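Alpha/beta hydrolase (Novosphingobium aromaticivorans, PDB 3BWX) probably acts as a hydrolase of the alpha/beta hydrolase superfamily and binds calcium. Local coordinates at residues L59-G67 with T77-L87; V126-V134 with T213-F222. The protein carries 1 engineered substitution. One frame throughout, in Å; residues are numbered along the deposited sequence.

Contact 1. Residues L59-G67 with T77-L87; sequences LCPEMRGRG and TYQPMQYLQDL. With EDO (1,2-ethanediol), chain R.
Strand 58-61 of the alpha/beta hydrolase sheet runs out into a type II turn, Met63 to Arg66, and the start of helix 80-94 packs on that turn. Arg64 grips Asp86 side-on in a salt bridge, guanidinium and carboxylate nearly coplanar (11° apart): NE gives a hydrogen bond to OD2 at 2.9 Å and NH2 one to OD1 at 3.0 Å, both on syn lone pairs. The bend in the arginine chain at chi3 (65°) sets one guanidinium face against Gln82, whose CG lies 3.5 Å from the plane. NH2 also forms a salt bridge with Asp14, and Asp86 OD1 takes a second bond, from Gln82 NE2. An alanine in place of Arg64 is likely to leave Asp86 and Asp14 without their shared counter-charge and Gln82 CG without the flat group it rests on. Nearer the strand, Met63 lays CB over one face of the Tyr83 ring, and its selenium (SE) approaches the same ring obliquely, 5.4 Å from the centroid, a Met-aromatic contact, while CE meets Leu87 CD2 at 3.8 Å. Arg66 NH1 is shared, bonding back to Arg64 O nearly in line with the carbonyl and across to Tyr83 OH at 2.9 Å.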
loop_
_atom_site.group_PDB
_atom_site.type_symbol
_atom_site.label_atom_id
_atom_site.label_comp_id
_atom_site.label_asym_id
_atom_site.label_seq_id
_atom_site.Cartn_x
_atom_site.Cartn_y
_atom_site.Cartn_z
ATOM N N LEU A 59 11.043 5.270 -3.178
ATOM C CA LEU A 59 10.030 5.814 -4.100
ATOM C C LEU A 59 8.649 5.445 -3.551
ATOM O O LEU A 59 8.364 4.244 -3.306
ATOM C CB LEU A 59 10.142 5.185 -5.488
ATOM C CG LEU A 59 11.216 5.655 -6.457
ATOM C CD1 LEU A 59 12.460 4.971 -6.068
ATOM C CD2 LEU A 59 10.835 5.388 -7.950
ATOM N N CYS A 60 7.767 6.452 -3.437
ATOM C CA CYS A 60 6.414 6.283 -2.888
ATOM C C CYS A 60 5.417 6.802 -3.891
ATOM O O CYS A 60 4.967 7.950 -3.807
ATOM C CB CYS A 60 6.260 6.997 -1.574
ATOM S SG CYS A 60 7.360 6.415 -0.284
ATOM N N PRO A 61 5.058 5.949 -4.837
ATOM C CA PRO A 61 4.084 6.353 -5.846
ATOM C C PRO A 61 2.646 6.313 -5.377
ATOM O O PRO A 61 2.313 5.563 -4.519
ATOM C CB PRO A 61 4.285 5.331 -6.963
ATOM C CG PRO A 61 4.676 4.092 -6.190
ATOM C CD PRO A 61 5.581 4.610 -5.113
ATOM N N GLU A 62 1.792 7.093 -6.038
ATOM C CA GLU A 62 0.352 7.128 -5.816
ATOM C C GLU A 62 -0.348 6.749 -7.134
ATOM O O GLU A 62 -0.017 7.301 -8.187
ATOM C CB GLU A 62 -0.064 8.561 -5.430
ATOM C CG GLU A 62 0.827 9.106 -4.340
ATOM C CD GLU A 62 0.372 10.400 -3.783
ATOM O OE1 GLU A 62 0.195 11.416 -4.525
ATOM O OE2 GLU A 62 0.207 10.391 -2.558
HETATM N N MSE A 63 -1.288 5.806 -7.056
HETATM C CA MSE A 63 -1.967 5.388 -8.258
HETATM C C MSE A 63 -2.901 6.483 -8.781
HETATM O O MSE A 63 -3.267 7.447 -8.045
HETATM C CB MSE A 63 -2.727 4.099 -7.991
HETATM C CG MSE A 63 -1.792 2.964 -7.672
HETATM SE SE MSE A 63 -0.331 2.514 -8.938
HETATM C CE MSE A 63 1.041 3.820 -8.358
ATOM N N ARG A 64 -3.292 6.366 -10.045
ATOM C CA ARG A 64 -4.243 7.312 -10.614
ATOM C C ARG A 64 -5.437 7.359 -9.668
ATOM O O ARG A 64 -5.882 6.318 -9.135
ATOM C CB ARG A 64 -4.713 6.889 -12.015
ATOM C CG ARG A 64 -5.306 5.485 -12.097
ATOM C CD ARG A 64 -5.801 5.081 -13.476
ATOM N NE ARG A 64 -4.683 4.997 -14.390
ATOM C CZ ARG A 64 -4.727 5.204 -15.690
ATOM N NH1 ARG A 64 -5.828 5.580 -16.280
ATOM N NH2 ARG A 64 -3.610 5.075 -16.397
ATOM N N GLY A 65 -5.932 8.566 -9.442
ATOM C CA GLY A 65 -7.101 8.803 -8.602
ATOM C C GLY A 65 -6.816 8.909 -7.120
ATOM O O GLY A 65 -7.759 9.027 -6.327
ATOM N N ARG A 66 -5.549 8.807 -6.721
ATOM C CA ARG A 66 -5.199 8.907 -5.302
ATOM C C ARG A 66 -4.194 10.016 -5.090
ATOM O O ARG A 66 -3.273 10.208 -5.882
ATOM C CB ARG A 66 -4.577 7.615 -4.752
ATOM C CG ARG A 66 -5.542 6.445 -4.620
ATOM C CD ARG A 66 -5.848 5.739 -5.921
ATOM N NE ARG A 66 -6.539 4.482 -5.668
ATOM C CZ ARG A 66 -7.185 3.800 -6.599
ATOM N NH1 ARG A 66 -7.225 4.205 -7.847
ATOM N NH2 ARG A 66 -7.797 2.697 -6.243
ATOM N N GLY A 67 -4.361 10.737 -3.988
ATOM C CA GLY A 67 -3.381 11.761 -3.613
ATOM C C GLY A 67 -3.249 12.802 -4.673
ATOM O O GLY A 67 -4.259 13.329 -5.166
ATOM N N THR A 77 -10.842 2.880 -16.003
ATOM C CA THR A 77 -9.418 2.598 -15.857
ATOM C C THR A 77 -8.896 2.413 -14.422
ATOM O O THR A 77 -7.713 2.123 -14.230
ATOM C CB THR A 77 -8.555 3.717 -16.527
ATOM O OG1 THR A 77 -8.726 4.962 -15.822
ATOM C CG2 THR A 77 -8.894 3.828 -17.961
ATOM N N TYR A 78 -9.799 2.589 -13.460
ATOM C CA TYR A 78 -9.501 2.348 -12.026
ATOM C C TYR A 78 -9.612 0.841 -11.763
ATOM O O TYR A 78 -10.627 0.358 -11.282
ATOM C CB TYR A 78 -10.474 3.154 -11.166
ATOM C CG TYR A 78 -10.263 4.633 -11.180
ATOM C CD1 TYR A 78 -8.971 5.191 -11.104
ATOM C CD2 TYR A 78 -11.343 5.527 -11.187
ATOM C CE1 TYR A 78 -8.773 6.630 -11.062
ATOM C CE2 TYR A 78 -11.132 6.907 -11.134
ATOM C CZ TYR A 78 -9.862 7.455 -11.104
ATOM O OH TYR A 78 -9.658 8.815 -11.032
ATOM N N GLN A 79 -8.594 0.094 -12.177
ATOM C CA GLN A 79 -8.593 -1.352 -11.973
ATOM C C GLN A 79 -7.156 -1.848 -11.861
ATOM O O GLN A 79 -6.225 -1.178 -12.384
ATOM C CB GLN A 79 -9.353 -2.007 -13.127
ATOM C CG GLN A 79 -8.767 -1.728 -14.510
ATOM C CD GLN A 79 -9.498 -2.438 -15.600
ATOM O OE1 GLN A 79 -10.285 -3.361 -15.354
ATOM N NE2 GLN A 79 -9.273 -1.994 -16.833
ATOM N N PRO A 80 -6.973 -2.973 -11.148
ATOM C CA PRO A 80 -5.617 -3.462 -10.877
ATOM C C PRO A 80 -4.673 -3.634 -12.019
ATOM O O PRO A 80 -3.496 -3.281 -11.876
ATOM C CB PRO A 80 -5.855 -4.779 -10.144
ATOM C CG PRO A 80 -7.133 -4.557 -9.440
ATOM C CD PRO A 80 -7.963 -3.790 -10.421
HETATM N N MSE A 81 -5.132 -4.151 -13.151
HETATM C CA MSE A 81 -4.185 -4.281 -14.285
HETATM C C MSE A 81 -3.701 -2.970 -14.878
HETATM O O MSE A 81 -2.626 -2.906 -15.458
HETATM C CB MSE A 81 -4.736 -5.231 -15.351
HETATM C CG MSE A 81 -5.055 -6.618 -14.792
HETATM SE SE MSE A 81 -3.625 -7.512 -13.820
HETATM C CE MSE A 81 -2.478 -7.696 -15.248
ATOM N N GLN A 82 -4.508 -1.924 -14.740
ATOM C CA GLN A 82 -4.109 -0.599 -15.127
ATOM C C GLN A 82 -3.056 -0.039 -14.169
ATOM O O GLN A 82 -2.054 0.487 -14.615
ATOM C CB GLN A 82 -5.288 0.348 -15.265
ATOM C CG GLN A 82 -4.885 1.688 -15.835
ATOM C CD GLN A 82 -4.378 1.576 -17.237
ATOM O OE1 GLN A 82 -5.102 1.137 -18.125
ATOM N NE2 GLN A 82 -3.163 1.963 -17.465
ATOM N N TYR A 83 -3.264 -0.218 -12.859
ATOM C CA TYR A 83 -2.240 0.205 -11.922
ATOM C C TYR A 83 -0.931 -0.532 -12.181
ATOM O O TYR A 83 0.135 0.076 -12.085
ATOM C CB TYR A 83 -2.678 -0.012 -10.506
ATOM C CG TYR A 83 -4.073 0.475 -10.215
ATOM C CD1 TYR A 83 -4.539 1.661 -10.745
ATOM C CD2 TYR A 83 -4.915 -0.201 -9.276
ATOM C CE1 TYR A 83 -5.825 2.110 -10.464
ATOM C CE2 TYR A 83 -6.214 0.237 -9.012
ATOM C CZ TYR A 83 -6.663 1.396 -9.611
ATOM O OH TYR A 83 -7.946 1.823 -9.365
ATOM N N LEU A 84 -1.012 -1.815 -12.504
ATOM C CA LEU A 84 0.203 -2.600 -12.810
ATOM C C LEU A 84 0.924 -1.986 -14.041
ATOM O O LEU A 84 2.141 -1.771 -14.005
ATOM C CB LEU A 84 -0.153 -4.058 -13.082
ATOM C CG LEU A 84 0.969 -4.971 -13.577
ATOM C CD1 LEU A 84 2.033 -5.060 -12.517
ATOM C CD2 LEU A 84 0.372 -6.372 -13.851
ATOM N N GLN A 85 0.163 -1.683 -15.114
ATOM C CA GLN A 85 0.743 -1.043 -16.283
ATOM C C GLN A 85 1.384 0.313 -15.941
ATOM O O GLN A 85 2.445 0.645 -16.416
ATOM C CB GLN A 85 -0.273 -0.865 -17.424
ATOM C CG GLN A 85 0.362 -0.277 -18.728
ATOM C CD GLN A 85 -0.656 0.297 -19.771
ATOM O OE1 GLN A 85 -1.146 1.447 -19.674
ATOM N NE2 GLN A 85 -0.933 -0.510 -20.808
ATOM N N ASP A 86 0.725 1.090 -15.089
ATOM C CA ASP A 86 1.228 2.381 -14.718
ATOM C C ASP A 86 2.538 2.204 -13.930
ATOM O O ASP A 86 3.435 3.011 -14.063
ATOM C CB ASP A 86 0.180 3.144 -13.877
ATOM C CG ASP A 86 -1.068 3.506 -14.649
ATOM O OD1 ASP A 86 -1.065 3.537 -15.904
ATOM O OD2 ASP A 86 -2.051 3.872 -13.973
ATOM N N LEU A 87 2.619 1.184 -13.092
ATOM C CA LEU A 87 3.872 0.960 -12.359
ATOM C C LEU A 87 4.994 0.497 -13.322
ATOM O O LEU A 87 6.157 0.869 -13.147
ATOM C CB LEU A 87 3.681 -0.069 -11.275
ATOM C CG LEU A 87 2.940 0.469 -10.029
ATOM C CD1 LEU A 87 2.365 -0.702 -9.215
ATOM C CD2 LEU A 87 3.801 1.418 -9.223
HETATM C C1 EDO R . 1.157 13.708 -1.634
HETATM O O1 EDO R . 0.460 14.911 -1.305
HETATM C C2 EDO R . 0.452 12.593 -0.924
HETATM O O2 EDO R . -0.838 12.555 -1.491
HETATM O O HOH W 1 -1.956 4.216 -11.307
HETATM O O HOH W 2 -9.620 0.536 -7.799
#

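Contact 2. Residues V126-V134 with T213-F222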
loop_
_atom_site.group_PDB
_atom_site.type_symbol
_atom_site.label_atom_id
_atom_site.label_comp_id
_atom_site.label_asym_id
_atom_site.label_seq_id
_atom_site.Cartn_x
_atom_site.Cartn_y
_atom_site.Cartn_z
ATOM N N VAL A 126 8.286 -7.172 0.857
ATOM C CA VAL A 126 7.469 -7.187 2.035
ATOM C C VAL A 126 6.030 -7.158 1.597
ATOM O O VAL A 126 5.668 -6.264 0.847
ATOM C CB VAL A 126 7.747 -5.945 2.920
ATOM C CG1 VAL A 126 6.801 -5.958 4.179
ATOM C CG2 VAL A 126 9.219 -5.850 3.331
ATOM N N LEU A 127 5.226 -8.116 2.049
ATOM C CA LEU A 127 3.776 -8.135 1.828
ATOM C C LEU A 127 3.159 -7.750 3.159
ATOM O O LEU A 127 3.342 -8.446 4.166
ATOM C CB LEU A 127 3.247 -9.497 1.376
ATOM C CG LEU A 127 3.572 -9.989 -0.040
ATOM C CD1 LEU A 127 3.048 -11.430 -0.216
ATOM C CD2 LEU A 127 2.968 -9.026 -1.102
ATOM N N ASN A 128 2.459 -6.643 3.177
ATOM C CA ASN A 128 1.850 -6.158 4.408
ATOM C C ASN A 128 0.367 -6.460 4.413
ATOM O O ASN A 128 -0.455 -5.794 3.766
ATOM C CB ASN A 128 2.099 -4.699 4.597
ATOM C CG ASN A 128 1.490 -4.160 5.861
ATOM O OD1 ASN A 128 1.337 -4.873 6.862
ATOM N ND2 ASN A 128 1.186 -2.883 5.847
ATOM N N ASP A 129 0.049 -7.520 5.141
ATOM C CA ASP A 129 -1.329 -7.942 5.455
ATOM C C ASP A 129 -2.155 -8.256 4.224
ATOM O O ASP A 129 -3.318 -7.847 4.075
ATOM C CB ASP A 129 -2.059 -6.986 6.421
ATOM C CG ASP A 129 -3.126 -7.699 7.257
ATOM O OD1 ASP A 129 -2.725 -8.551 8.033
ATOM O OD2 ASP A 129 -4.336 -7.460 7.080
ATOM N N VAL A 130 -1.535 -8.947 3.295
ATOM C CA VAL A 130 -2.232 -9.426 2.140
ATOM C C VAL A 130 -1.550 -10.714 1.697
ATOM O O VAL A 130 -0.347 -10.890 1.872
ATOM C CB VAL A 130 -2.281 -8.385 1.043
ATOM C CG1 VAL A 130 -0.889 -8.020 0.549
ATOM C CG2 VAL A 130 -3.257 -8.829 -0.037
ATOM N N GLY A 131 -2.348 -11.606 1.128
ATOM C CA GLY A 131 -1.873 -12.884 0.625
ATOM C C GLY A 131 -2.725 -13.394 -0.527
ATOM O O GLY A 131 -3.657 -12.747 -0.938
ATOM N N PRO A 132 -2.367 -14.575 -1.068
ATOM C CA PRO A 132 -3.076 -15.130 -2.225
ATOM C C PRO A 132 -4.461 -15.677 -1.905
ATOM O O PRO A 132 -5.125 -16.175 -2.809
ATOM C CB PRO A 132 -2.155 -16.253 -2.678
ATOM C CG PRO A 132 -1.442 -16.701 -1.397
ATOM C CD PRO A 132 -1.250 -15.437 -0.630
ATOM N N GLU A 133 -4.862 -15.643 -0.642
ATOM C CA GLU A 133 -6.242 -15.928 -0.221
ATOM C C GLU A 133 -6.664 -14.723 0.580
ATOM O O GLU A 133 -6.003 -14.360 1.560
ATOM C CB GLU A 133 -6.331 -17.184 0.657
ATOM C CG GLU A 133 -6.003 -18.465 -0.094
ATOM C CD GLU A 133 -5.804 -19.715 0.782
ATOM O OE1 GLU A 133 -5.399 -19.626 1.978
ATOM O OE2 GLU A 133 -6.012 -20.821 0.227
ATOM N N VAL A 134 -7.761 -14.103 0.155
ATOM C CA VAL A 134 -8.278 -12.896 0.778
ATOM C C VAL A 134 -9.611 -13.225 1.469
ATOM O O VAL A 134 -10.501 -13.803 0.843
ATOM C CB VAL A 134 -8.440 -11.815 -0.283
ATOM C CG1 VAL A 134 -8.944 -10.534 0.330
ATOM C CG2 VAL A 134 -7.102 -11.612 -0.989
ATOM N N THR A 213 -10.737 -9.246 -6.195
ATOM C CA THR A 213 -9.439 -9.829 -6.527
ATOM C C THR A 213 -9.510 -10.382 -7.960
ATOM O O THR A 213 -10.606 -10.679 -8.477
ATOM C CB THR A 213 -8.984 -10.930 -5.514
ATOM O OG1 THR A 213 -9.949 -11.992 -5.472
ATOM C CG2 THR A 213 -8.818 -10.336 -4.128
ATOM N N PRO A 214 -8.348 -10.471 -8.624
ATOM C CA PRO A 214 -8.326 -11.101 -9.944
ATOM C C PRO A 214 -8.889 -12.516 -9.883
ATOM O O PRO A 214 -8.727 -13.191 -8.861
ATOM C CB PRO A 214 -6.827 -11.097 -10.297
ATOM C CG PRO A 214 -6.287 -9.909 -9.570
ATOM C CD PRO A 214 -7.008 -9.964 -8.246
ATOM N N GLN A 215 -9.564 -12.938 -10.956
ATOM C CA GLN A 215 -10.346 -14.192 -10.967
ATOM C C GLN A 215 -9.435 -15.383 -11.320
ATOM O O GLN A 215 -9.600 -16.049 -12.342
ATOM C CB GLN A 215 -11.539 -14.076 -11.935
ATOM N N VAL A 216 -8.481 -15.644 -10.430
ATOM C CA VAL A 216 -7.393 -16.583 -10.680
ATOM C C VAL A 216 -6.930 -17.089 -9.306
ATOM O O VAL A 216 -7.017 -16.366 -8.305
ATOM C CB VAL A 216 -6.216 -15.874 -11.425
ATOM C CG1 VAL A 216 -5.359 -15.021 -10.460
ATOM C CG2 VAL A 216 -5.335 -16.883 -12.220
ATOM N N ASP A 217 -6.480 -18.334 -9.259
ATOM C CA ASP A 217 -5.791 -18.864 -8.089
ATOM C C ASP A 217 -4.528 -18.019 -7.981
ATOM O O ASP A 217 -3.726 -17.991 -8.921
ATOM C CB ASP A 217 -5.506 -20.348 -8.322
ATOM C CG ASP A 217 -4.604 -20.975 -7.287
ATOM O OD1 ASP A 217 -4.259 -20.358 -6.235
ATOM O OD2 ASP A 217 -4.252 -22.141 -7.564
HETATM N N MSE A 218 -4.382 -17.284 -6.873
HETATM C CA MSE A 218 -3.192 -16.428 -6.682
HETATM C C MSE A 218 -2.014 -17.064 -5.993
HETATM O O MSE A 218 -0.949 -16.443 -5.905
HETATM C CB MSE A 218 -3.559 -15.138 -5.979
HETATM C CG MSE A 218 -4.529 -14.326 -6.830
HETATM SE SE MSE A 218 -4.790 -12.611 -6.052
HETATM C CE MSE A 218 -5.788 -13.160 -4.461
ATOM N N TRP A 219 -2.146 -18.314 -5.588
ATOM C CA TRP A 219 -0.982 -19.012 -5.037
ATOM C C TRP A 219 0.242 -19.014 -5.973
ATOM O O TRP A 219 1.360 -18.831 -5.497
ATOM C CB TRP A 219 -1.385 -20.397 -4.584
ATOM C CG TRP A 219 -2.052 -20.349 -3.261
ATOM C CD1 TRP A 219 -3.375 -20.512 -3.009
ATOM C CD2 TRP A 219 -1.429 -20.083 -2.008
ATOM N NE1 TRP A 219 -3.615 -20.385 -1.664
ATOM C CE2 TRP A 219 -2.431 -20.128 -1.024
ATOM C CE3 TRP A 219 -0.118 -19.847 -1.619
ATOM C CZ2 TRP A 219 -2.151 -19.934 0.342
ATOM C CZ3 TRP A 219 0.163 -19.642 -0.268
ATOM C CH2 TRP A 219 -0.844 -19.699 0.695
ATOM N N PRO A 220 0.037 -19.225 -7.289
ATOM C CA PRO A 220 1.186 -19.159 -8.201
ATOM C C PRO A 220 1.903 -17.826 -8.205
ATOM O O PRO A 220 3.113 -17.798 -8.325
ATOM C CB PRO A 220 0.534 -19.420 -9.580
ATOM C CG PRO A 220 -0.619 -20.301 -9.259
ATOM C CD PRO A 220 -1.173 -19.676 -8.001
ATOM N N LEU A 221 1.167 -16.729 -8.049
ATOM C CA LEU A 221 1.771 -15.395 -8.002
ATOM C C LEU A 221 2.560 -15.243 -6.670
ATOM O O LEU A 221 3.676 -14.728 -6.631
ATOM C CB LEU A 221 0.711 -14.301 -8.134
ATOM C CG LEU A 221 -0.096 -14.286 -9.427
ATOM C CD1 LEU A 221 -1.217 -13.275 -9.278
ATOM C CD2 LEU A 221 0.770 -13.900 -10.602
ATOM N N PHE A 222 1.997 -15.725 -5.584
ATOM C CA PHE A 222 2.713 -15.683 -4.323
ATOM C C PHE A 222 3.984 -16.495 -4.409
ATOM O O PHE A 222 5.070 -16.082 -4.011
ATOM C CB PHE A 222 1.827 -16.216 -3.182
ATOM C CG PHE A 222 2.596 -16.429 -1.908
ATOM C CD1 PHE A 222 2.937 -15.358 -1.075
ATOM C CD2 PHE A 222 3.074 -17.685 -1.574
ATOM C CE1 PHE A 222 3.767 -15.536 0.025
ATOM C CE2 PHE A 222 3.908 -17.845 -0.477
ATOM C CZ PHE A 222 4.213 -16.796 0.336
HETATM O O HOH W 3 -6.341 -17.319 -4.716
#
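Pro132 points its CG into the face of Trp219, 3.3 Å from the centroid of the six-membered ring and 8° off the ring normal, a CH-pi contact. The same proline wedges its CB against Met218, 3.8 Å from the Met218 CB, and sets CG against Phe222 CB, so Met218, just before the helix, and Trp219 and Phe222 within it close round one pyrrolidine. The indole is held at its edge: NE1 donates to Glu133 OE2 at 3.1 Å with an N-H...O angle of 162°. This oxygen sits in the plane of the indole, but the N-H meets it from above the carboxylate, whose plane stands 81° from the ring. Glu133 keeps its chain extended beyond CG, which carries the carboxylate along the indole edge, and its OE1 is hydrogen-bonded to Thr245 OG1.

In the alpha/beta hydrolase fold this is the loop leaving strand 122-128 of the central sheet, packed on the first turn of helix 219-225, which leads on to strand 230-235. Asp217 caps that turn, its OD1 accepting from Trp219 N. Leu127, on the strand itself, brings CD1 to the edge of the Phe222 ring, 4.0 Å from CD1 of that ring; the Phe222 ring reaches Leu127 because its chi1 sets CG opposite the backbone N, and Met249 of helix 243-250 touches both residues. Farther along, Val134 CG2 and Thr213 CG2 meet tip to tip at 3.8 Å, and the bend at chi3 of Met218 brings its CE within 4.0 Å of Val134 CG2. A water accepts from Met218 N and donates to Pro132 O.

From the N terminus, contact 1 comes first and is local: after strand 58-61 and the turn that follows, nine residues intervene before residues 77-87 close the loop by packing the start of helix 80-94 on the chain that leaves the strand. The chain then adds strand 99-104 and helix 106-117, and contact 2 opens within strand 122-128. That contact closes a far longer loop of 78 residues, which holds several helices and the small antiparallel sheet, and returns the chain to the central sheet through helix 219-225. The two are in series, neither nested nor crossed. The centres are about 18 Å apart and the nearest atoms about 5 Å, so the two contacts do not touch.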